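Local structure of beta-galactosidase (Bacillus circulans subsp. alkalophilus, 3TTY) at residues A[152-157]-A[223-228]; A[198-203]-A[219-224]; A[83-88]-A[112-117]. The protein catalyses the hydrolysis of terminal beta-linked galactose residues as a TIM-barrel glycoside hydrolase that binds galactose and a zinc ion. One frame throughout, in Å; residues are numbered along the deposited sequence.

Interaction 1. Residues A[152-157]-A[223-228]. With ZN (zinc ion), chain G.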
loop_
_atom_site.group_PDB
_atom_site.type_symbol
_atom_site.label_atom_id
_atom_site.label_comp_id
_atom_site.label_asym_id
_atom_site.label_seq_id
_atom_site.Cartn_x
_atom_site.Cartn_y
_atom_site.Cartn_z
ATOM N N GLY A 152 -16.228 -16.165 10.581
ATOM C CA GLY A 152 -15.400 -15.707 9.479
ATOM C C GLY A 152 -13.931 -15.557 9.795
ATOM O O GLY A 152 -13.517 -15.722 10.942
ATOM N N GLY A 153 -13.140 -15.248 8.766
ATOM C CA GLY A 153 -11.698 -15.160 8.903
ATOM C C GLY A 153 -11.039 -16.532 8.886
ATOM O O GLY A 153 -11.643 -17.529 9.277
ATOM N N TYR A 154 -9.788 -16.586 8.443
ATOM C CA TYR A 154 -9.056 -17.843 8.402
ATOM C C TYR A 154 -8.016 -17.888 9.501
ATOM O O TYR A 154 -7.571 -16.846 9.983
ATOM C CB TYR A 154 -8.363 -18.024 7.060
ATOM C CG TYR A 154 -9.307 -18.182 5.918
ATOM C CD1 TYR A 154 -10.543 -18.781 6.094
ATOM C CD2 TYR A 154 -8.973 -17.725 4.653
ATOM C CE1 TYR A 154 -11.414 -18.926 5.040
ATOM C CE2 TYR A 154 -9.843 -17.861 3.595
ATOM C CZ TYR A 154 -11.066 -18.462 3.797
ATOM O OH TYR A 154 -11.942 -18.605 2.737
ATOM N N CYS A 155 -7.649 -19.104 9.900
ATOM C CA CYS A 155 -6.605 -19.327 10.880
ATOM C C CYS A 155 -5.537 -20.225 10.255
ATOM O O CYS A 155 -5.849 -21.089 9.433
ATOM C CB CYS A 155 -7.177 -19.989 12.124
ATOM S SG CYS A 155 -5.940 -20.305 13.418
ATOM N N TYR A 156 -4.284 -20.012 10.653
ATOM C CA TYR A 156 -3.149 -20.743 10.106
ATOM C C TYR A 156 -2.286 -21.317 11.211
ATOM O O TYR A 156 -1.096 -21.536 11.007
ATOM C CB TYR A 156 -2.317 -19.824 9.211
ATOM C CG TYR A 156 -3.128 -19.203 8.089
ATOM C CD1 TYR A 156 -3.269 -19.855 6.862
ATOM C CD2 TYR A 156 -3.767 -17.972 8.258
ATOM C CE1 TYR A 156 -4.001 -19.297 5.836
ATOM C CE2 TYR A 156 -4.506 -17.400 7.233
ATOM C CZ TYR A 156 -4.620 -18.070 6.028
ATOM O OH TYR A 156 -5.352 -17.526 5.016
ATOM N N CYS A 157 -2.883 -21.569 12.379
ATOM C CA CYS A 157 -2.125 -22.073 13.531
ATOM C C CYS A 157 -1.742 -23.555 13.370
ATOM O O CYS A 157 -2.139 -24.224 12.418
ATOM C CB CYS A 157 -2.905 -21.866 14.846
ATOM S SG CYS A 157 -4.222 -23.110 15.172
ATOM N N ARG A 223 -11.680 -24.319 1.515
ATOM C CA ARG A 223 -12.749 -25.280 1.794
ATOM C C ARG A 223 -12.670 -25.720 3.257
ATOM O O ARG A 223 -13.669 -25.744 3.968
ATOM C CB ARG A 223 -12.655 -26.510 0.891
ATOM C CG ARG A 223 -12.781 -26.238 -0.580
ATOM C CD ARG A 223 -12.567 -27.502 -1.408
ATOM N NE ARG A 223 -13.214 -27.393 -2.716
ATOM C CZ ARG A 223 -12.646 -27.684 -3.882
ATOM N NH1 ARG A 223 -11.391 -28.123 -3.930
ATOM N NH2 ARG A 223 -13.342 -27.532 -5.009
ATOM N N PHE A 224 -11.460 -26.059 3.686
ATOM C CA PHE A 224 -11.198 -26.609 5.009
ATOM C C PHE A 224 -11.563 -25.634 6.129
ATOM O O PHE A 224 -12.266 -25.985 7.087
ATOM C CB PHE A 224 -9.715 -27.017 5.085
ATOM C CG PHE A 224 -9.209 -27.234 6.479
ATOM C CD1 PHE A 224 -9.724 -28.249 7.270
ATOM C CD2 PHE A 224 -8.207 -26.434 6.989
ATOM C CE1 PHE A 224 -9.259 -28.449 8.566
ATOM C CE2 PHE A 224 -7.739 -26.619 8.282
ATOM C CZ PHE A 224 -8.267 -27.631 9.073
ATOM N N GLN A 225 -11.073 -24.403 6.009
ATOM C CA GLN A 225 -11.399 -23.345 6.965
ATOM C C GLN A 225 -12.909 -23.118 7.049
ATOM O O GLN A 225 -13.480 -23.027 8.130
ATOM C CB GLN A 225 -10.674 -22.053 6.582
ATOM C CG GLN A 225 -9.186 -22.060 6.962
ATOM C CD GLN A 225 -8.991 -22.122 8.459
ATOM O OE1 GLN A 225 -9.298 -21.167 9.171
ATOM N NE2 GLN A 225 -8.499 -23.252 8.952
ATOM N N SER A 226 -13.554 -23.050 5.892
ATOM C CA SER A 226 -14.992 -22.919 5.847
ATOM C C SER A 226 -15.647 -24.119 6.551
ATOM O O SER A 226 -16.476 -23.926 7.436
ATOM C CB SER A 226 -15.461 -22.764 4.407
ATOM O OG SER A 226 -16.855 -22.537 4.348
ATOM N N ASP A 227 -15.248 -25.345 6.195
ATOM C CA ASP A 227 -15.771 -26.541 6.860
ATOM C C ASP A 227 -15.567 -26.508 8.383
ATOM O O ASP A 227 -16.459 -26.903 9.120
ATOM C CB ASP A 227 -15.146 -27.838 6.307
ATOM C CG ASP A 227 -15.611 -28.176 4.904
ATOM O OD1 ASP A 227 -16.348 -27.367 4.301
ATOM O OD2 ASP A 227 -15.221 -29.252 4.386
ATOM N N SER A 228 -14.393 -26.055 8.832
ATOM C CA SER A 228 -14.042 -26.042 10.256
ATOM C C SER A 228 -14.943 -25.102 11.063
ATOM O O SER A 228 -15.403 -25.441 12.155
ATOM C CB SER A 228 -12.581 -25.615 10.467
ATOM O OG SER A 228 -11.667 -26.496 9.846
HETATM ZN ZN ZN G . -6.386 -22.566 14.008
HETATM O O HOH W 1 -10.910 -19.704 10.927
#
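Y154 and Q225 mark the closest approach of the two backbones, their CA atoms 6.2 Å apart, where the extended, irregular chain of 152-157 passes over one face of the helix carrying 223-228. Q225 does most of the work from the helical side. With CG anti to its carbonyl carbon (chi1 -77°) and a bend at chi2, its chain folds up against the Y154 ring before the amide reaches the loop backbone. OE1 accepts the N-H of C155 at 2.7 Å in a nearly straight bond (163° at the hydrogen), with the donor lying above the carbonyl plane. The same oxygen accepts a hydrogen bond from a water that also donates to G153 O, each bond 2.8 Å long, and two donors therefore hold the amide oxygen and fix its rotation. Nearer the helix, Q225 CB lies 3.3 Å from Y154 CD1, approaching the ring obliquely; ring and amide planes stand almost perpendicular. The phenol end of Y154 is bonded to E259 O.

The backbone N-H gripped by Q225 belongs to a zinc ligand. C155 SG binds the zinc at 2.4 Å and C157 SG at 2.5 Å, while C155 SG also accepts a long bond from C157 N, 3.5 Å; C115 and C160 complete the four-cysteine site. C157 caps the start of helix 158-172, which also packs on F224 and Q225, and helix 405-413 supplies W409 against Y154 and R223. The contact thereby joins the loop after barrel strand 142-146 to the long helix 215-243.

Interaction 2. Residues A[198-203]-A[219-224]; sequences VAPNAL and LDYRRF
P200 lies over one face of the Y221 ring, and A199 meets the same ring obliquely, close to its phenol end. The proline approaches with its CD methylene, which sits 3.8 Å from the ring centroid and 27° off the ring normal. That geometry makes a CH-pi contact, displaced toward the inner rim, where P200 CD comes 3.4 Å from Y221 CG. The neighbouring proline carbon CG reaches back to Y221 CB at 3.6 Å, so the pyrrolidine ring spans the root of the aromatic side chain. A199 CB lies 3.6 Å from Y221 CE1 and nearly as close to CZ and OH; the methyl and the proline ring thus share out the length of the tyrosine between them.

Y221 leaves the helix toward the loop with CG anti to the backbone N (chi1 -162°), which carries the ring out across A199 and P200. No hydrogen bond crosses the contact: it is apolar, and the hydroxyl of Y221 is instead bonded to C155 O beside the zinc site. Beyond the proline, N201 OD1 accepts the backbone N-H of L203 at 3.0 Å, forming an Asx turn. On the helix, D220 OD2 meets R223 NH1 at 2.9 Å in the guanidinium plane, a salt bridge between residues three apart, on successive turns; R223 has a second acidic partner in E406.

Helix 158-172 borders the contact, placing C160 against Y221 and bonding A199 N through E161 OE1. P200 also touches I217 and S218 near the start of helix 215-243, whereas V198, A202 and L203 pack on the second subunit, joining this helix-loop contact to the trimer interface.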
loop_
_atom_site.group_PDB
_atom_site.type_symbol
_atom_site.label_atom_id
_atom_site.label_comp_id
_atom_site.label_asym_id
_atom_site.label_seq_id
_atom_site.Cartn_x
_atom_site.Cartn_y
_atom_site.Cartn_z
ATOM N N VAL A 198 1.992 -27.935 4.290
ATOM C CA VAL A 198 1.780 -26.844 5.234
ATOM C C VAL A 198 0.586 -25.982 4.819
ATOM O O VAL A 198 0.122 -26.052 3.678
ATOM C CB VAL A 198 3.028 -25.980 5.409
ATOM C CG1 VAL A 198 4.166 -26.797 6.055
ATOM C CG2 VAL A 198 3.454 -25.380 4.080
ATOM N N ALA A 199 0.061 -25.195 5.753
ATOM C CA ALA A 199 -1.020 -24.275 5.416
ATOM C C ALA A 199 -0.463 -23.209 4.490
ATOM O O ALA A 199 0.670 -22.780 4.661
ATOM C CB ALA A 199 -1.584 -23.639 6.672
ATOM N N PRO A 200 -1.258 -22.783 3.500
ATOM C CA PRO A 200 -0.808 -21.755 2.568
ATOM C C PRO A 200 -1.084 -20.348 3.088
ATOM O O PRO A 200 -2.227 -19.930 3.157
ATOM C CB PRO A 200 -1.660 -22.030 1.317
ATOM C CG PRO A 200 -2.948 -22.617 1.859
ATOM C CD PRO A 200 -2.610 -23.285 3.175
ATOM N N ASN A 201 -0.034 -19.633 3.464
ATOM C CA ASN A 201 -0.148 -18.216 3.799
ATOM C C ASN A 201 1.150 -17.524 3.407
ATOM O O ASN A 201 1.880 -18.032 2.567
ATOM C CB ASN A 201 -0.514 -18.004 5.279
ATOM C CG ASN A 201 0.544 -18.529 6.229
ATOM O OD1 ASN A 201 1.628 -18.920 5.812
ATOM N ND2 ASN A 201 0.237 -18.517 7.524
ATOM N N ALA A 202 1.442 -16.379 4.000
ATOM C CA ALA A 202 2.611 -15.605 3.582
ATOM C C ALA A 202 3.950 -16.308 3.844
ATOM O O ALA A 202 4.970 -15.920 3.288
ATOM C CB ALA A 202 2.598 -14.205 4.225
ATOM N N LEU A 203 3.951 -17.331 4.695
ATOM C CA LEU A 203 5.179 -18.056 4.990
ATOM C C LEU A 203 5.449 -19.141 3.940
ATOM O O LEU A 203 6.544 -19.678 3.884
ATOM C CB LEU A 203 5.132 -18.694 6.387
ATOM C CG LEU A 203 4.923 -17.790 7.616
ATOM C CD1 LEU A 203 4.906 -18.589 8.942
ATOM C CD2 LEU A 203 5.970 -16.679 7.677
ATOM N N LEU A 219 -7.010 -23.437 -2.601
ATOM C CA LEU A 219 -8.424 -23.731 -2.775
ATOM C C LEU A 219 -8.930 -24.675 -1.685
ATOM O O LEU A 219 -9.929 -24.389 -1.037
ATOM C CB LEU A 219 -8.667 -24.335 -4.159
ATOM C CG LEU A 219 -10.098 -24.706 -4.553
ATOM C CD1 LEU A 219 -11.042 -23.554 -4.293
ATOM C CD2 LEU A 219 -10.156 -25.144 -6.032
ATOM N N ASP A 220 -8.231 -25.795 -1.494
ATOM C CA ASP A 220 -8.560 -26.751 -0.440
ATOM C C ASP A 220 -8.494 -26.183 0.962
ATOM O O ASP A 220 -9.262 -26.583 1.820
ATOM C CB ASP A 220 -7.674 -28.004 -0.509
ATOM C CG ASP A 220 -8.113 -28.963 -1.601
ATOM O OD1 ASP A 220 -7.352 -29.905 -1.904
ATOM O OD2 ASP A 220 -9.206 -28.753 -2.178
ATOM N N TYR A 221 -7.570 -25.268 1.211
ATOM C CA TYR A 221 -7.476 -24.728 2.558
ATOM C C TYR A 221 -8.700 -23.854 2.877
ATOM O O TYR A 221 -9.235 -23.882 3.997
ATOM C CB TYR A 221 -6.165 -23.964 2.755
ATOM C CG TYR A 221 -5.831 -23.780 4.213
ATOM C CD1 TYR A 221 -5.282 -24.826 4.960
ATOM C CD2 TYR A 221 -6.075 -22.563 4.853
ATOM C CE1 TYR A 221 -4.980 -24.660 6.308
ATOM C CE2 TYR A 221 -5.774 -22.389 6.190
ATOM C CZ TYR A 221 -5.237 -23.440 6.910
ATOM O OH TYR A 221 -4.952 -23.261 8.234
ATOM N N ARG A 222 -9.155 -23.100 1.880
ATOM C CA ARG A 222 -10.363 -22.308 2.036
ATOM C C ARG A 222 -11.588 -23.207 2.248
ATOM O O ARG A 222 -12.431 -22.917 3.102
ATOM C CB ARG A 222 -10.534 -21.337 0.858
ATOM C CG ARG A 222 -9.577 -20.150 0.929
ATOM C CD ARG A 222 -9.229 -19.562 -0.434
ATOM N NE ARG A 222 -8.362 -18.385 -0.305
ATOM C CZ ARG A 222 -7.050 -18.437 -0.063
ATOM N NH1 ARG A 222 -6.441 -19.612 0.072
ATOM N NH2 ARG A 222 -6.343 -17.318 0.052
ATOM N N ARG A 223 -11.680 -24.319 1.515
ATOM C CA ARG A 223 -12.749 -25.280 1.794
ATOM C C ARG A 223 -12.670 -25.720 3.257
ATOM O O ARG A 223 -13.669 -25.744 3.968
ATOM C CB ARG A 223 -12.655 -26.510 0.891
ATOM C CG ARG A 223 -12.781 -26.238 -0.580
ATOM C CD ARG A 223 -12.567 -27.502 -1.408
ATOM N NE ARG A 223 -13.214 -27.393 -2.716
ATOM C CZ ARG A 223 -12.646 -27.684 -3.882
ATOM N NH1 ARG A 223 -11.391 -28.123 -3.930
ATOM N NH2 ARG A 223 -13.342 -27.532 -5.009
ATOM N N PHE A 224 -11.460 -26.059 3.686
ATOM C CA PHE A 224 -11.198 -26.609 5.009
ATOM C C PHE A 224 -11.563 -25.634 6.129
ATOM O O PHE A 224 -12.266 -25.985 7.087
ATOM C CB PHE A 224 -9.715 -27.017 5.085
ATOM C CG PHE A 224 -9.209 -27.234 6.479
ATOM C CD1 PHE A 224 -9.724 -28.249 7.270
ATOM C CD2 PHE A 224 -8.207 -26.434 6.989
ATOM C CE1 PHE A 224 -9.259 -28.449 8.566
ATOM C CE2 PHE A 224 -7.739 -26.619 8.282
ATOM C CZ PHE A 224 -8.267 -27.631 9.073
#

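Interaction 3. Residues A[83-88]-A[112-117]; sequences GAHPAW and HNSCPN. With ZN (zinc ion), chain G.
H85 and S114 meet through their polar atoms: ND1 of the imidazole lies 2.6 Å from S114 OG, a short and almost straight hydrogen bond (173°) in which either atom could donate. The hydroxyl arrives at the edge of the ring, near its plane. H85 holds CG between its backbone N and carbonyl carbon (chi1 58°), which brings the imidazole over to S114. A phenylalanine in its place would probably leave S114 OG without its imidazole mate and weaken the link between the two loops.

G83 and H112 form the second tie, through the backbone. H112 N donates to G83 O at 2.7 Å, nearly along the carbonyl axis, and the edge of the H112 ring follows, with CD2 3.5 Å from that oxygen. The far end of this imidazole is bonded to N149 of the galactose pocket. Two waters add further links between the segments: one joins S114 OG to G83 O, the latter weakly, and the other accepts from H85 N and donates to N113 OD1 at 2.7 Å.

W47 of helix 47-50 packs on H85, and A84 and A87 touch the third subunit. Just beyond S114, C115 SG binds the zinc at 2.4 Å. The contact lies between the sugar pocket, reached through H112, and the four-cysteine zinc site that C115 helps to form, after strand 75-79 of the TIM barrel.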
loop_
_atom_site.group_PDB
_atom_site.type_symbol
_atom_site.label_atom_id
_atom_site.label_comp_id
_atom_site.label_asym_id
_atom_site.label_seq_id
_atom_site.Cartn_x
_atom_site.Cartn_y
_atom_site.Cartn_z
ATOM N N GLY A 83 -19.425 -15.499 19.895
ATOM C CA GLY A 83 -18.728 -14.739 18.866
ATOM C C GLY A 83 -17.493 -13.987 19.356
ATOM O O GLY A 83 -16.722 -13.471 18.561
ATOM N N ALA A 84 -17.312 -13.901 20.670
ATOM C CA ALA A 84 -16.115 -13.283 21.226
ATOM C C ALA A 84 -15.811 -13.941 22.561
ATOM O O ALA A 84 -16.640 -13.894 23.473
ATOM C CB ALA A 84 -16.305 -11.776 21.410
ATOM N N HIS A 85 -14.635 -14.564 22.663
ATOM C CA HIS A 85 -14.263 -15.292 23.865
ATOM C C HIS A 85 -13.773 -14.343 24.960
ATOM O O HIS A 85 -13.477 -13.196 24.687
ATOM C CB HIS A 85 -13.224 -16.380 23.536
ATOM C CG HIS A 85 -11.972 -15.865 22.894
ATOM N ND1 HIS A 85 -11.611 -16.182 21.604
ATOM C CD2 HIS A 85 -10.987 -15.062 23.373
ATOM C CE1 HIS A 85 -10.465 -15.594 21.310
ATOM N NE2 HIS A 85 -10.065 -14.908 22.367
ATOM N N PRO A 86 -13.733 -14.811 26.213
ATOM C CA PRO A 86 -13.272 -13.979 27.336
ATOM C C PRO A 86 -11.760 -13.747 27.362
ATOM O O PRO A 86 -10.981 -14.610 26.962
ATOM C CB PRO A 86 -13.695 -14.784 28.567
ATOM C CG PRO A 86 -14.835 -15.627 28.100
ATOM C CD PRO A 86 -14.454 -16.010 26.678
ATOM N N ALA A 87 -11.348 -12.585 27.855
ATOM C CA ALA A 87 -9.928 -12.276 27.987
ATOM C C ALA A 87 -9.187 -13.331 28.812
ATOM O O ALA A 87 -8.035 -13.648 28.512
ATOM C CB ALA A 87 -9.732 -10.886 28.585
ATOM N N TRP A 88 -9.834 -13.878 29.844
ATOM C CA TRP A 88 -9.184 -14.907 30.673
ATOM C C TRP A 88 -8.971 -16.198 29.895
ATOM O O TRP A 88 -8.040 -16.957 30.162
ATOM C CB TRP A 88 -9.963 -15.195 31.966
ATOM C CG TRP A 88 -11.313 -15.852 31.771
ATOM C CD1 TRP A 88 -12.534 -15.240 31.828
ATOM C CD2 TRP A 88 -11.579 -17.246 31.518
ATOM N NE1 TRP A 88 -13.536 -16.157 31.608
ATOM C CE2 TRP A 88 -12.978 -17.394 31.421
ATOM C CE3 TRP A 88 -10.771 -18.378 31.368
ATOM C CZ2 TRP A 88 -13.585 -18.630 31.183
ATOM C CZ3 TRP A 88 -11.379 -19.606 31.120
ATOM C CH2 TRP A 88 -12.768 -19.720 31.030
ATOM N N HIS A 112 -14.852 -12.494 16.829
ATOM C CA HIS A 112 -15.037 -13.375 15.660
ATOM C C HIS A 112 -13.758 -14.084 15.232
ATOM O O HIS A 112 -13.602 -14.417 14.061
ATOM C CB HIS A 112 -15.525 -12.587 14.435
ATOM C CG HIS A 112 -16.779 -11.807 14.667
ATOM N ND1 HIS A 112 -17.177 -10.790 13.827
ATOM C CD2 HIS A 112 -17.714 -11.876 15.643
ATOM C CE1 HIS A 112 -18.311 -10.276 14.267
ATOM N NE2 HIS A 112 -18.656 -10.912 15.373
ATOM N N ASN A 113 -12.847 -14.307 16.170
ATOM C CA ASN A 113 -11.512 -14.747 15.811
ATOM C C ASN A 113 -10.998 -15.908 16.685
ATOM O O ASN A 113 -9.798 -16.015 16.933
ATOM C CB ASN A 113 -10.543 -13.547 15.849
ATOM C CG ASN A 113 -10.564 -12.822 17.200
ATOM O OD1 ASN A 113 -11.140 -13.328 18.174
ATOM N ND2 ASN A 113 -9.926 -11.645 17.268
ATOM N N SER A 114 -11.896 -16.773 17.157
ATOM C CA SER A 114 -11.458 -17.976 17.865
ATOM C C SER A 114 -11.002 -19.043 16.865
ATOM O O SER A 114 -11.608 -19.214 15.815
ATOM C CB SER A 114 -12.569 -18.535 18.759
ATOM O OG SER A 114 -12.892 -17.634 19.813
ATOM N N CYS A 115 -9.924 -19.755 17.168
ATOM C CA CYS A 115 -9.497 -20.801 16.248
ATOM C C CYS A 115 -10.588 -21.865 16.194
ATOM O O CYS A 115 -10.965 -22.419 17.225
ATOM C CB CYS A 115 -8.160 -21.415 16.669
ATOM S SG CYS A 115 -7.864 -23.026 15.902
ATOM N N PRO A 116 -11.105 -22.147 14.990
ATOM C CA PRO A 116 -12.230 -23.076 14.844
ATOM C C PRO A 116 -11.792 -24.518 15.089
ATOM O O PRO A 116 -12.625 -25.402 15.215
ATOM C CB PRO A 116 -12.648 -22.887 13.386
ATOM C CG PRO A 116 -11.390 -22.505 12.702
ATOM C CD PRO A 116 -10.609 -21.674 13.686
ATOM N N ASN A 117 -10.489 -24.749 15.162
ATOM C CA ASN A 117 -9.986 -26.077 15.460
ATOM C C ASN A 117 -9.420 -26.168 16.865
ATOM O O ASN A 117 -8.610 -27.039 17.159
ATOM C CB ASN A 117 -8.954 -26.512 14.419
ATOM C CG ASN A 117 -9.607 -26.999 13.146
ATOM O OD1 ASN A 117 -10.426 -27.920 13.179
ATOM N ND2 ASN A 117 -9.290 -26.356 12.024
HETATM ZN ZN ZN G . -6.386 -22.566 14.008
HETATM O O HOH W 2 -14.753 -16.064 18.720
HETATM O O HOH W 3 -12.898 -13.499 20.208
#

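How the interactions relate
The zinc ion joins interactions 1 and 3, whose centres are 13 Å apart: C115 comes from one, C155 and C157 from the other, with C115 SG 3.7 Å from C157 SG. A second tie runs from N117 ND2 to S228 OG at 3.2 Å, probably a hydrogen bond. Interactions 1 and 2 lie closer, about 8 Å between centres, share R223 and F224 on helix 215-243, and are linked by Y221 OH and C155 O at 2.6 Å. Interaction 3 comes nearest the sugar, the H112 side chain being about 5 Å from bound galactose against about 14 Å for G153; interactions 2 and 3 also reach other subunits, the second and the third respectively.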